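Local coordinates for cell wall binding protein cwp8 (PDB 5J6Q) that probably attaches to the cell wall of Clostridium difficile as an S-layer-associated protein, through a module built from CWB2 domains, at residues 283-291 and 570-578; 510-521 and 540-551. All blocks are in the same frame, centred on the assembly; numbering follows the deposited sequence.

Contact 1 of 2, residues 283-291 and 570-578; sequences ELKVEVLSG and TKLVQIGEG. With SO4 (sulfate ion), chain H.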
ATOM      1  N   GLU A 283      -4.504 -12.898   8.068  1.00 69.21           N
ATOM      2  CA  GLU A 283      -3.137 -12.646   8.513  1.00 59.89           C
ATOM      3  C   GLU A 283      -2.237 -12.575   7.324  1.00 49.73           C
ATOM      4  O   GLU A 283      -2.294 -13.464   6.489  1.00 45.68           O
ATOM      5  CB  GLU A 283      -2.700 -13.806   9.460  1.00 59.91           C
ATOM      6  CG  GLU A 283      -2.907 -13.496  10.938  1.00 66.99           C
ATOM      7  CD  GLU A 283      -2.024 -14.372  11.834  1.00 79.49           C
ATOM      8  OE1 GLU A 283      -1.085 -13.823  12.466  1.00 81.23           O
ATOM      9  OE2 GLU A 283      -2.268 -15.607  11.893  1.00 83.43           O
ATOM     10  N   LEU A 284      -1.387 -11.526   7.199  1.00 46.87           N
ATOM     11  CA  LEU A 284      -0.537 -11.456   6.004  1.00 37.17           C
ATOM     12  C   LEU A 284       0.627 -12.410   6.095  1.00 38.14           C
ATOM     13  O   LEU A 284       0.982 -12.834   7.194  1.00 37.63           O
ATOM     14  CB  LEU A 284       0.020 -10.008   5.777  1.00 43.65           C
ATOM     15  CG  LEU A 284      -0.966  -8.801   6.067  1.00 51.67           C
ATOM     16  CD1 LEU A 284      -0.270  -7.522   5.652  1.00 53.06           C
ATOM     17  CD2 LEU A 284      -2.295  -8.897   5.207  1.00 57.32           C
ATOM     18  N   LYS A 285       1.261 -12.700   4.927  1.00 36.26           N
ATOM     19  CA  LYS A 285       2.421 -13.511   4.866  1.00 36.75           C
ATOM     20  C   LYS A 285       3.706 -12.675   5.382  1.00 43.97           C
ATOM     21  O   LYS A 285       4.627 -13.244   5.982  1.00 41.76           O
ATOM     22  CB  LYS A 285       2.630 -13.983   3.451  1.00 35.45           C
ATOM     23  CG  LYS A 285       1.467 -14.891   2.853  1.00 49.71           C
ATOM     24  CD  LYS A 285       1.297 -16.256   3.530  1.00 64.29           C
ATOM     25  CE  LYS A 285       0.091 -17.067   2.962  1.00 73.48           C
ATOM     26  NZ  LYS A 285      -1.170 -16.931   3.808  1.00 69.77           N
ATOM     27  N   VAL A 286       3.743 -11.365   5.131  1.00 40.99           N
ATOM     28  CA  VAL A 286       4.875 -10.502   5.554  1.00 36.92           C
ATOM     29  C   VAL A 286       4.280  -9.281   6.159  1.00 35.13           C
ATOM     30  O   VAL A 286       3.465  -8.576   5.531  1.00 36.15           O
ATOM     31  CB  VAL A 286       5.757 -10.201   4.370  1.00 36.54           C
ATOM     32  CG1 VAL A 286       6.978  -9.312   4.794  1.00 32.42           C
ATOM     33  CG2 VAL A 286       6.258 -11.521   3.769  1.00 33.75           C
ATOM     34  N   GLU A 287       4.557  -9.116   7.429  1.00 35.93           N
ATOM     35  CA  GLU A 287       4.055  -7.965   8.228  1.00 40.16           C
ATOM     36  C   GLU A 287       5.304  -7.200   8.823  1.00 34.64           C
ATOM     37  O   GLU A 287       6.289  -7.868   9.180  1.00 31.27           O
ATOM     38  CB  GLU A 287       3.137  -8.453   9.401  1.00 34.75           C
ATOM     39  CG  GLU A 287       1.653  -8.411   8.982  1.00 50.69           C
ATOM     40  CD  GLU A 287       0.665  -9.090   9.973  1.00 62.48           C
ATOM     41  OE1 GLU A 287       0.963  -9.143  11.166  1.00 60.93           O
ATOM     42  OE2 GLU A 287      -0.440  -9.562   9.528  1.00 63.26           O
ATOM     43  N   VAL A 288       5.253  -5.869   8.862  1.00 33.42           N
ATOM     44  CA  VAL A 288       6.269  -5.012   9.462  1.00 32.53           C
ATOM     45  C   VAL A 288       5.605  -4.353  10.749  1.00 36.62           C
ATOM     46  O   VAL A 288       4.480  -3.791  10.712  1.00 35.21           O
ATOM     47  CB  VAL A 288       6.687  -3.941   8.425  1.00 34.54           C
ATOM     48  CG1 VAL A 288       7.800  -3.030   8.970  1.00 27.33           C
ATOM     49  CG2 VAL A 288       7.134  -4.621   7.158  1.00 33.00           C
ATOM     50  N   LEU A 289       6.283  -4.476  11.891  1.00 32.48           N
ATOM     51  CA  LEU A 289       5.866  -3.844  13.112  1.00 24.71           C
ATOM     52  C   LEU A 289       6.972  -2.698  13.304  1.00 28.20           C
ATOM     53  O   LEU A 289       8.019  -3.083  13.735  1.00 28.39           O
ATOM     54  CB  LEU A 289       5.959  -4.770  14.369  1.00 24.89           C
ATOM     55  CG  LEU A 289       4.820  -5.924  14.361  1.00 37.07           C
ATOM     56  CD1 LEU A 289       5.069  -6.664  15.540  1.00 23.18           C
ATOM     57  CD2 LEU A 289       3.370  -5.304  14.240  1.00 26.98           C
ATOM     58  N   SER A 290       6.719  -1.410  13.007  1.00 30.96           N
ATOM     59  CA  SER A 290       7.746  -0.433  13.250  1.00 32.26           C
ATOM     60  C   SER A 290       7.216   0.933  13.274  1.00 34.79           C
ATOM     61  O   SER A 290       6.071   1.124  12.909  1.00 35.21           O
ATOM     62  CB  SER A 290       8.763  -0.494  12.138  1.00 29.62           C
ATOM     63  OG  SER A 290       8.022  -0.146  10.996  1.00 39.30           O
ATOM     64  N   GLY A 291       8.118   1.958  13.673  1.00 34.20           N
ATOM     65  CA  GLY A 291       7.720   3.339  13.653  1.00 39.59           C
ATOM     66  C   GLY A 291       8.962   4.096  13.223  1.00 47.35           C
ATOM     67  O   GLY A 291       9.994   3.471  12.792  1.00 43.48           O
ATOM     68  N   THR A 570       4.678 -19.846   8.399  1.00 42.52           N
ATOM     69  CA  THR A 570       3.653 -19.384   7.460  1.00 43.74           C
ATOM     70  C   THR A 570       3.470 -17.914   7.603  1.00 47.83           C
ATOM     71  O   THR A 570       2.458 -17.375   7.146  1.00 49.63           O
ATOM     72  CB  THR A 570       2.319 -20.148   7.687  1.00 49.90           C
ATOM     73  OG1 THR A 570       1.903 -19.986   9.053  1.00 53.54           O
ATOM     74  CG2 THR A 570       2.474 -21.656   7.343  1.00 52.13           C
ATOM     75  N   LYS A 571       4.513 -17.219   8.162  1.00 45.83           N
ATOM     76  CA  LYS A 571       4.456 -15.779   8.400  1.00 38.75           C
ATOM     77  C   LYS A 571       5.867 -15.236   8.719  1.00 35.99           C
ATOM     78  O   LYS A 571       6.618 -15.832   9.552  1.00 36.68           O
ATOM     79  CB  LYS A 571       3.493 -15.485   9.611  1.00 36.65           C
ATOM     80  CG  LYS A 571       2.979 -14.042   9.629  1.00 38.56           C
ATOM     81  CD  LYS A 571       2.285 -13.673  10.920  1.00 38.87           C
ATOM     82  CE  LYS A 571       1.488 -12.407  10.661  1.00 40.13           C
ATOM     83  NZ  LYS A 571       0.885 -11.802  11.886  1.00 37.49           N
ATOM     84  N   LEU A 572       6.245 -14.183   8.095  1.00 31.78           N
ATOM     85  CA  LEU A 572       7.540 -13.504   8.399  1.00 30.27           C
ATOM     86  C   LEU A 572       7.166 -12.130   8.975  1.00 32.01           C
ATOM     87  O   LEU A 572       6.462 -11.375   8.325  1.00 34.32           O
ATOM     88  CB  LEU A 572       8.308 -13.442   7.112  1.00 33.82           C
ATOM     89  CG  LEU A 572       9.656 -12.747   7.138  1.00 33.40           C
ATOM     90  CD1 LEU A 572      10.558 -13.185   8.343  1.00 37.83           C
ATOM     91  CD2 LEU A 572      10.256 -13.102   5.809  1.00 42.17           C
ATOM     92  N   VAL A 573       7.512 -11.842  10.233  1.00 33.79           N
ATOM     93  CA  VAL A 573       7.176 -10.538  10.827  1.00 34.93           C
ATOM     94  C   VAL A 573       8.497  -9.727  10.911  1.00 37.99           C
ATOM     95  O   VAL A 573       9.377 -10.149  11.649  1.00 44.16           O
ATOM     96  CB  VAL A 573       6.599 -10.710  12.238  1.00 32.36           C
ATOM     97  CG1 VAL A 573       6.266  -9.383  12.885  1.00 26.18           C
ATOM     98  CG2 VAL A 573       5.353 -11.633  12.224  1.00 31.78           C
ATOM     99  N   GLN A 574       8.666  -8.628  10.194  1.00 34.02           N
ATOM    100  CA  GLN A 574       9.880  -7.757  10.368  1.00 26.29           C
ATOM    101  C   GLN A 574       9.707  -6.741  11.539  1.00 26.04           C
ATOM    102  O   GLN A 574       8.730  -6.022  11.526  1.00 29.47           O
ATOM    103  CB  GLN A 574      10.111  -6.882   9.083  1.00 29.09           C
ATOM    104  CG  GLN A 574      11.160  -5.765   9.313  1.00 26.38           C
ATOM    105  CD  GLN A 574      11.579  -5.201   7.984  1.00 35.32           C
ATOM    106  OE1 GLN A 574      11.604  -5.913   6.985  1.00 33.43           O
ATOM    107  NE2 GLN A 574      11.746  -3.880   7.911  1.00 27.75           N
ATOM    108  N   ILE A 575      10.615  -6.636  12.500  1.00 25.14           N
ATOM    109  CA  ILE A 575      10.527  -5.625  13.542  1.00 26.27           C
ATOM    110  C   ILE A 575      11.425  -4.406  13.128  1.00 30.58           C
ATOM    111  O   ILE A 575      12.640  -4.646  12.886  1.00 30.03           O
ATOM    112  CB  ILE A 575      11.119  -6.104  14.924  1.00 25.85           C
ATOM    113  CG1 ILE A 575      10.454  -7.495  15.365  1.00 30.60           C
ATOM    114  CG2 ILE A 575      10.835  -5.032  16.068  1.00 20.36           C
ATOM    115  CD1 ILE A 575       8.992  -7.335  15.279  1.00 22.40           C
ATOM    116  N   GLY A 576      10.893  -3.142  13.117  1.00 30.31           N
ATOM    117  CA  GLY A 576      11.815  -2.015  12.793  1.00 35.53           C
ATOM    118  C   GLY A 576      11.958  -1.782  11.315  1.00 34.59           C
ATOM    119  O   GLY A 576      11.325  -2.470  10.482  1.00 37.92           O
ATOM    120  N   GLU A 577      12.793  -0.823  10.967  1.00 35.63           N
ATOM    121  CA  GLU A 577      13.009  -0.387   9.581  1.00 41.16           C
ATOM    122  C   GLU A 577      14.482  -0.484   9.216  1.00 42.02           C
ATOM    123  O   GLU A 577      15.297  -0.724  10.101  1.00 46.01           O
ATOM    124  CB  GLU A 577      12.564   1.126   9.438  1.00 41.02           C
ATOM    125  CG  GLU A 577      11.077   1.284   9.474  1.00 46.82           C
ATOM    126  CD  GLU A 577      10.341   0.647   8.308  1.00 52.40           C
ATOM    127  OE1 GLU A 577       9.152   0.302   8.507  1.00 53.49           O
ATOM    128  OE2 GLU A 577      10.927   0.499   7.214  1.00 60.48           O
ATOM    129  N   GLY A 578      14.869  -0.332   7.946  1.00 41.77           N
ATOM    130  CA  GLY A 578      16.316  -0.446   7.649  1.00 41.63           C
ATOM    131  C   GLY A 578      16.799  -1.874   7.381  1.00 40.29           C
ATOM    132  O   GLY A 578      17.985  -2.168   7.411  1.00 38.54           O
TER
HETATM  133  S   SO4 H 707       3.105 -10.958  14.852  1.00 75.60           S
HETATM  134  O1  SO4 H 707       4.544 -10.680  14.958  1.00 77.70           O
HETATM  135  O2  SO4 H 707       2.439  -9.778  14.019  1.00 69.86           O
HETATM  136  O3  SO4 H 707       2.692 -12.249  14.214  1.00 71.55           O
HETATM  137  O4  SO4 H 707       2.887 -10.967  16.281  1.00 75.77           O
HETATM  138  O   HOH W   1       0.599 -15.364   7.271  1.00 42.51           O
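K571 reaches across from 570-578 to E283 and E287 and joins them in a salt-bridge network. Its chain is fully extended, with CG anti to the backbone N (chi1 -160°), and this carries NZ past L284 O to the two acids. NZ lies 2.8 Å from E287 OE1, which it meets from well above the carboxylate plane, 53° out of it. The second bridge, 2.9 Å from K571 NZ to E283 OE1, arrives on the anti side of a carboxylate that is poorly ordered. E287 is steadied through its other oxygen, since OE2 accepts the backbone N-H of L284 at 3.2 Å. A sulfate, probably from the crystallisation liquor, takes a further bond from K571 NZ at 3.0 Å to its O3; K515 also binds this ion.

Backbone bonds join the strands from K285 to G576. L572 N donates almost straight to K285 O at 2.8 Å; E287 uses both its N and its O, to L572 and Q574, and L289 does likewise with Q574 and G576. One water bridges L284 O and T570 O before the pairing begins. Past the far end of the pairing, S290 OG donates to E577 OE1 at 2.8 Å, on the anti side and near the carboxylate plane. Q574 bonds its own strand's end, NE2 to G576 O, while its OE1 is held by R200.

Apolar contact is concentrated at L289, whose CD1 touches both V573 CG1 and I575 CD1, each at 4.0 Å. V286, L572 and Q574 on the other face pack against helix 581-590. Strand 286-289 is an outer strand of a four-stranded parallel sheet, part of an alpha/beta fold, beside strand 572-575 from the CWB2 domain nearest the C terminus.

Contact 2 of 2, residues 510-521 and 540-551; sequences YAGATKAYVAKD and AASSKAPIVLTT. With SO4 (sulfate ion), chain H.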
ATOM      1  N   TYR A 510      14.726 -24.345  16.964  1.00 36.24           N
ATOM      2  CA  TYR A 510      13.477 -23.941  16.379  1.00 36.09           C
ATOM      3  C   TYR A 510      12.938 -24.805  15.310  1.00 36.56           C
ATOM      4  O   TYR A 510      12.093 -24.335  14.555  1.00 34.76           O
ATOM      5  CB  TYR A 510      13.635 -22.487  15.863  1.00 36.82           C
ATOM      6  CG  TYR A 510      13.620 -21.511  17.028  1.00 33.27           C
ATOM      7  CD1 TYR A 510      14.797 -20.958  17.510  1.00 33.40           C
ATOM      8  CD2 TYR A 510      12.419 -21.160  17.640  1.00 23.93           C
ATOM      9  CE1 TYR A 510      14.771 -20.073  18.592  1.00 32.99           C
ATOM     10  CE2 TYR A 510      12.380 -20.294  18.710  1.00 25.70           C
ATOM     11  CZ  TYR A 510      13.585 -19.739  19.191  1.00 32.57           C
ATOM     12  OH  TYR A 510      13.550 -18.877  20.255  1.00 33.95           O
ATOM     13  N   ALA A 511      13.362 -26.098  15.252  1.00 36.31           N
ATOM     14  CA  ALA A 511      12.828 -27.004  14.279  1.00 37.82           C
ATOM     15  C   ALA A 511      11.266 -26.946  14.431  1.00 41.47           C
ATOM     16  O   ALA A 511      10.762 -26.898  15.566  1.00 39.45           O
ATOM     17  CB  ALA A 511      13.360 -28.443  14.552  1.00 40.48           C
ATOM     18  N   GLY A 512      10.524 -26.945  13.343  1.00 40.73           N
ATOM     19  CA  GLY A 512       9.084 -26.903  13.498  1.00 47.58           C
ATOM     20  C   GLY A 512       8.437 -25.541  13.776  1.00 48.99           C
ATOM     21  O   GLY A 512       7.205 -25.508  13.803  1.00 46.62           O
ATOM     22  N   ALA A 513       9.202 -24.401  13.968  1.00 42.43           N
ATOM     23  CA  ALA A 513       8.529 -23.138  14.254  1.00 34.27           C
ATOM     24  C   ALA A 513       7.587 -22.776  13.046  1.00 34.31           C
ATOM     25  O   ALA A 513       7.890 -23.080  11.861  1.00 32.95           O
ATOM     26  CB  ALA A 513       9.569 -21.992  14.496  1.00 34.34           C
ATOM     27  N   THR A 514       6.463 -22.165  13.370  1.00 33.62           N
ATOM     28  CA  THR A 514       5.468 -21.818  12.376  1.00 38.79           C
ATOM     29  C   THR A 514       5.546 -20.289  12.051  1.00 41.44           C
ATOM     30  O   THR A 514       4.763 -19.788  11.224  1.00 42.08           O
ATOM     31  CB  THR A 514       4.113 -22.251  12.894  1.00 41.31           C
ATOM     32  OG1 THR A 514       3.958 -21.709  14.190  1.00 46.58           O
ATOM     33  CG2 THR A 514       4.011 -23.820  12.995  1.00 40.87           C
ATOM     34  N   LYS A 515       6.553 -19.579  12.617  1.00 37.85           N
ATOM     35  CA  LYS A 515       6.736 -18.162  12.311  1.00 38.52           C
ATOM     36  C   LYS A 515       8.208 -17.812  12.408  1.00 42.71           C
ATOM     37  O   LYS A 515       9.004 -18.509  13.131  1.00 41.19           O
ATOM     38  CB  LYS A 515       5.997 -17.298  13.349  1.00 39.38           C
ATOM     39  CG  LYS A 515       4.874 -16.485  12.784  1.00 48.81           C
ATOM     40  CD  LYS A 515       4.339 -15.582  13.906  1.00 49.57           C
ATOM     41  CE  LYS A 515       2.861 -15.347  13.904  1.00 47.53           C
ATOM     42  NZ  LYS A 515       2.511 -14.767  15.213  1.00 46.02           N
ATOM     43  N   ALA A 516       8.578 -16.721  11.737  1.00 33.24           N
ATOM     44  CA  ALA A 516       9.966 -16.227  11.848  1.00 37.32           C
ATOM     45  C   ALA A 516       9.837 -14.719  12.035  1.00 34.21           C
ATOM     46  O   ALA A 516       9.015 -14.054  11.334  1.00 37.00           O
ATOM     47  CB  ALA A 516      10.799 -16.543  10.557  1.00 35.38           C
ATOM     48  N   TYR A 517      10.525 -14.214  12.979  1.00 28.08           N
ATOM     49  CA  TYR A 517      10.600 -12.781  13.133  1.00 29.94           C
ATOM     50  C   TYR A 517      12.030 -12.309  12.615  1.00 29.51           C
ATOM     51  O   TYR A 517      12.980 -13.103  12.666  1.00 29.60           O
ATOM     52  CB  TYR A 517      10.528 -12.483  14.616  1.00 28.99           C
ATOM     53  CG  TYR A 517       9.110 -12.603  15.158  1.00 44.20           C
ATOM     54  CD1 TYR A 517       8.551 -13.834  15.438  1.00 40.14           C
ATOM     55  CD2 TYR A 517       8.328 -11.477  15.377  1.00 45.52           C
ATOM     56  CE1 TYR A 517       7.263 -13.957  15.930  1.00 45.19           C
ATOM     57  CE2 TYR A 517       7.022 -11.579  15.857  1.00 42.59           C
ATOM     58  CZ  TYR A 517       6.501 -12.831  16.133  1.00 48.16           C
ATOM     59  OH  TYR A 517       5.218 -12.960  16.545  1.00 35.39           O
ATOM     60  N   VAL A 518      12.216 -11.037  12.180  1.00 28.58           N
ATOM     61  CA  VAL A 518      13.618 -10.628  11.741  1.00 23.61           C
ATOM     62  C   VAL A 518      13.882  -9.206  12.270  1.00 26.85           C
ATOM     63  O   VAL A 518      12.949  -8.391  12.260  1.00 27.32           O
ATOM     64  CB  VAL A 518      13.709 -10.753  10.177  1.00 30.51           C
ATOM     65  CG1 VAL A 518      12.612 -10.010   9.446  1.00 32.61           C
ATOM     66  CG2 VAL A 518      15.054 -10.274   9.658  1.00 21.24           C
ATOM     67  N   ALA A 519      15.129  -8.900  12.740  1.00 26.79           N
ATOM     68  CA  ALA A 519      15.379  -7.594  13.279  1.00 22.07           C
ATOM     69  C   ALA A 519      16.828  -7.173  13.009  1.00 25.06           C
ATOM     70  O   ALA A 519      17.650  -8.023  12.747  1.00 29.65           O
ATOM     71  CB  ALA A 519      15.148  -7.671  14.792  1.00 21.46           C
ATOM     72  N   LYS A 520      17.171  -5.896  13.139  1.00 25.77           N
ATOM     73  CA  LYS A 520      18.617  -5.514  12.767  1.00 21.57           C
ATOM     74  C   LYS A 520      19.547  -6.111  13.624  1.00 23.46           C
ATOM     75  O   LYS A 520      19.284  -6.236  14.813  1.00 28.87           O
ATOM     76  CB  LYS A 520      18.685  -3.997  12.844  1.00 24.07           C
ATOM     77  CG  LYS A 520      17.891  -3.483  11.663  1.00 33.80           C
ATOM     78  CD  LYS A 520      18.075  -1.948  11.505  1.00 45.64           C
ATOM     79  CE  LYS A 520      17.160  -1.224  12.392  1.00 45.60           C
ATOM     80  NZ  LYS A 520      17.613   0.147  12.459  1.00 59.02           N
ATOM     81  N   ASP A 521      20.673  -6.505  13.111  1.00 20.45           N
ATOM     82  CA  ASP A 521      21.705  -7.145  13.950  1.00 20.06           C
ATOM     83  C   ASP A 521      22.786  -6.199  14.605  1.00 32.78           C
ATOM     84  O   ASP A 521      23.644  -6.657  15.330  1.00 33.68           O
ATOM     85  CB  ASP A 521      22.439  -8.134  13.022  1.00 26.24           C
ATOM     86  CG  ASP A 521      23.059  -7.419  11.763  1.00 33.76           C
ATOM     87  OD1 ASP A 521      23.070  -6.175  11.716  1.00 36.70           O
ATOM     88  OD2 ASP A 521      23.534  -8.113  10.850  1.00 41.36           O
ATOM     89  N   ALA A 540       8.180 -12.686  20.075  1.00 33.54           N
ATOM     90  CA  ALA A 540       8.585 -13.923  19.420  1.00 34.84           C
ATOM     91  C   ALA A 540       8.431 -15.118  20.434  1.00 35.34           C
ATOM     92  O   ALA A 540       8.055 -16.192  19.973  1.00 33.32           O
ATOM     93  CB  ALA A 540      10.012 -13.869  18.977  1.00 30.58           C
ATOM     94  N   ALA A 541       8.721 -14.917  21.773  1.00 32.79           N
ATOM     95  CA  ALA A 541       8.518 -16.020  22.748  1.00 39.81           C
ATOM     96  C   ALA A 541       7.034 -16.472  22.715  1.00 40.14           C
ATOM     97  O   ALA A 541       6.772 -17.695  22.649  1.00 38.85           O
ATOM     98  CB  ALA A 541       8.840 -15.557  24.164  1.00 35.77           C
ATOM     99  N   SER A 542       6.075 -15.512  22.756  1.00 40.37           N
ATOM    100  CA  SER A 542       4.593 -15.853  22.729  1.00 41.46           C
ATOM    101  C   SER A 542       4.274 -16.664  21.470  1.00 44.37           C
ATOM    102  O   SER A 542       3.387 -17.492  21.458  1.00 45.50           O
ATOM    103  CB  SER A 542       3.739 -14.578  22.721  1.00 39.03           C
ATOM    104  OG  SER A 542       3.827 -13.941  23.989  1.00 39.50           O
ATOM    105  N   SER A 543       4.997 -16.433  20.374  1.00 45.83           N
ATOM    106  CA  SER A 543       4.726 -17.228  19.159  1.00 44.45           C
ATOM    107  C   SER A 543       5.671 -18.477  19.052  1.00 43.26           C
ATOM    108  O   SER A 543       5.713 -19.063  17.974  1.00 40.57           O
ATOM    109  CB  SER A 543       4.928 -16.352  17.890  1.00 47.69           C
ATOM    110  OG  SER A 543       4.122 -15.179  17.863  1.00 50.89           O
ATOM    111  N   LYS A 544       6.460 -18.837  20.110  1.00 41.41           N
ATOM    112  CA  LYS A 544       7.456 -19.958  20.021  1.00 41.71           C
ATOM    113  C   LYS A 544       8.251 -19.851  18.719  1.00 42.97           C
ATOM    114  O   LYS A 544       8.505 -20.854  18.041  1.00 40.85           O
ATOM    115  CB  LYS A 544       6.763 -21.306  20.110  1.00 42.26           C
ATOM    116  CG  LYS A 544       5.649 -21.280  21.201  1.00 51.52           C
ATOM    117  CD  LYS A 544       5.103 -22.717  21.518  1.00 60.56           C
ATOM    118  CE  LYS A 544       4.813 -22.938  23.016  1.00 60.77           C
ATOM    119  NZ  LYS A 544       3.953 -21.889  23.630  1.00 55.65           N
ATOM    120  N   ALA A 545       8.736 -18.609  18.405  1.00 35.21           N
ATOM    121  CA  ALA A 545       9.309 -18.416  17.096  1.00 27.44           C
ATOM    122  C   ALA A 545      10.672 -17.713  17.314  1.00 29.37           C
ATOM    123  O   ALA A 545      10.879 -17.073  18.333  1.00 29.14           O
ATOM    124  CB  ALA A 545       8.325 -17.462  16.277  1.00 28.27           C
ATOM    125  N   PRO A 546      11.605 -17.884  16.390  1.00 30.11           N
ATOM    126  CA  PRO A 546      12.924 -17.237  16.559  1.00 28.73           C
ATOM    127  C   PRO A 546      13.008 -15.745  15.930  1.00 29.33           C
ATOM    128  O   PRO A 546      12.153 -15.313  15.166  1.00 28.46           O
ATOM    129  CB  PRO A 546      13.822 -18.160  15.761  1.00 25.86           C
ATOM    130  CG  PRO A 546      12.959 -18.407  14.515  1.00 30.70           C
ATOM    131  CD  PRO A 546      11.608 -18.813  15.237  1.00 28.79           C
ATOM    132  N   ILE A 547      14.090 -15.030  16.271  1.00 30.04           N
ATOM    133  CA  ILE A 547      14.326 -13.729  15.723  1.00 27.70           C
ATOM    134  C   ILE A 547      15.593 -13.926  14.846  1.00 27.32           C
ATOM    135  O   ILE A 547      16.635 -14.269  15.360  1.00 28.00           O
ATOM    136  CB  ILE A 547      14.551 -12.636  16.779  1.00 32.66           C
ATOM    137  CG1 ILE A 547      13.245 -12.398  17.545  1.00 29.38           C
ATOM    138  CG2 ILE A 547      15.029 -11.240  16.007  1.00 27.54           C
ATOM    139  CD1 ILE A 547      13.336 -11.359  18.719  1.00 31.69           C
ATOM    140  N   VAL A 548      15.459 -13.814  13.543  1.00 24.50           N
ATOM    141  CA  VAL A 548      16.643 -13.894  12.695  1.00 25.23           C
ATOM    142  C   VAL A 548      17.312 -12.462  12.828  1.00 26.57           C
ATOM    143  O   VAL A 548      16.621 -11.460  12.619  1.00 27.53           O
ATOM    144  CB  VAL A 548      16.139 -14.146  11.245  1.00 25.70           C
ATOM    145  CG1 VAL A 548      17.288 -13.966  10.177  1.00 22.90           C
ATOM    146  CG2 VAL A 548      15.539 -15.584  11.168  1.00 27.56           C
ATOM    147  N   LEU A 549      18.608 -12.364  13.155  1.00 25.32           N
ATOM    148  CA  LEU A 549      19.181 -10.989  13.241  1.00 25.61           C
ATOM    149  C   LEU A 549      19.956 -10.693  11.954  1.00 36.26           C
ATOM    150  O   LEU A 549      20.977 -11.352  11.600  1.00 31.41           O
ATOM    151  CB  LEU A 549      20.132 -10.896  14.415  1.00 26.72           C
ATOM    152  CG  LEU A 549      19.431 -11.018  15.773  1.00 32.94           C
ATOM    153  CD1 LEU A 549      20.515 -11.110  16.847  1.00 29.05           C
ATOM    154  CD2 LEU A 549      18.424  -9.848  16.043  1.00 26.59           C
ATOM    155  N   THR A 550      19.417  -9.693  11.206  1.00 34.94           N
ATOM    156  CA  THR A 550      20.163  -9.294  10.056  1.00 33.51           C
ATOM    157  C   THR A 550      19.818  -7.839   9.657  1.00 34.70           C
ATOM    158  O   THR A 550      18.675  -7.405   9.872  1.00 32.77           O
ATOM    159  CB  THR A 550      19.860 -10.198   8.840  1.00 35.01           C
ATOM    160  OG1 THR A 550      20.919 -10.002   7.868  1.00 35.37           O
ATOM    161  CG2 THR A 550      18.590  -9.827   8.177  1.00 27.36           C
ATOM    162  N   THR A 551      20.813  -7.107   9.072  1.00 32.22           N
ATOM    163  CA  THR A 551      20.478  -5.774   8.525  1.00 31.88           C
ATOM    164  C   THR A 551      20.556  -5.836   7.031  1.00 33.04           C
ATOM    165  O   THR A 551      19.671  -5.384   6.332  1.00 33.29           O
ATOM    166  CB  THR A 551      21.434  -4.667   9.055  1.00 36.61           C
ATOM    167  OG1 THR A 551      21.368  -4.705  10.461  1.00 37.52           O
ATOM    168  CG2 THR A 551      20.975  -3.246   8.581  1.00 37.41           C
TER
HETATM  169  S   SO4 H 707       3.105 -10.958  14.852  1.00 75.60           S
HETATM  170  O1  SO4 H 707       4.544 -10.680  14.958  1.00 77.70           O
HETATM  171  O2  SO4 H 707       2.439  -9.778  14.019  1.00 69.86           O
HETATM  172  O3  SO4 H 707       2.692 -12.249  14.214  1.00 71.55           O
HETATM  173  O4  SO4 H 707       2.887 -10.967  16.281  1.00 75.77           O
HETATM  174  O   HOH W   2      11.074 -17.982  21.029  1.00 28.13           O
HETATM  175  O   HOH W   3      23.785  -7.553   8.102  1.00 38.82           O
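Y517 and V518 pair with I547 and V548 in a beta-alpha-beta crossover, whose parallel strands 516-519 and 547-549 are linked through helix 531-542. Y517 N donates to P546 O and V548 N to Y517 O, the latter at 2.7 Å; A519 in turn gives its N-H to V548 O and accepts T550 N. The strand 547-549 is gripped from its outer edge as well, where N502 bonds L549 N and I547 O.

Around the end of the helix, K515 NZ donates to S543 OG at 3.1 Å and to sulfate O3 at 2.7 Å. S543 OG also hydrogen-bonds Y517 OH, lying in the plane of that ring, while A540 CA sits over one face. K544, with positive phi, completes a Schellman motif in which A545 N bonds A540 O. A water joins A545 O to Y510 OH. P546 CB is centred over the Y510 ring, 3.4 Å from its centroid.

At the C-terminal ends of the strands, D521 OD1 accepts both Y523 N and the hydroxyl of T551; OG1 comes from above the carboxylate plane, 54° out of it, to 2.6 Å from OD1.

Overall arrangement
From the N terminus, the chain passes through two mixed sheets before reaching strand 286-289. It then builds two further four-stranded parallel sheets, and returns with strand 516-519 to the sheet that 286-289 belongs to. Contact 2 closes a short loop across helix 531-542, and the chain then runs through helix 556-565 to strand 572-575, where contact 1 closes a loop of 278 residues that encloses contact 2 entirely. Strands 572-575 and 516-519 are neighbours, bonded through V573 N and A516 O, so both contacts belong to one sheet, with 286-289 and 547-549 at its outer edges. The long closure ties the start of the CWB2 region to its end.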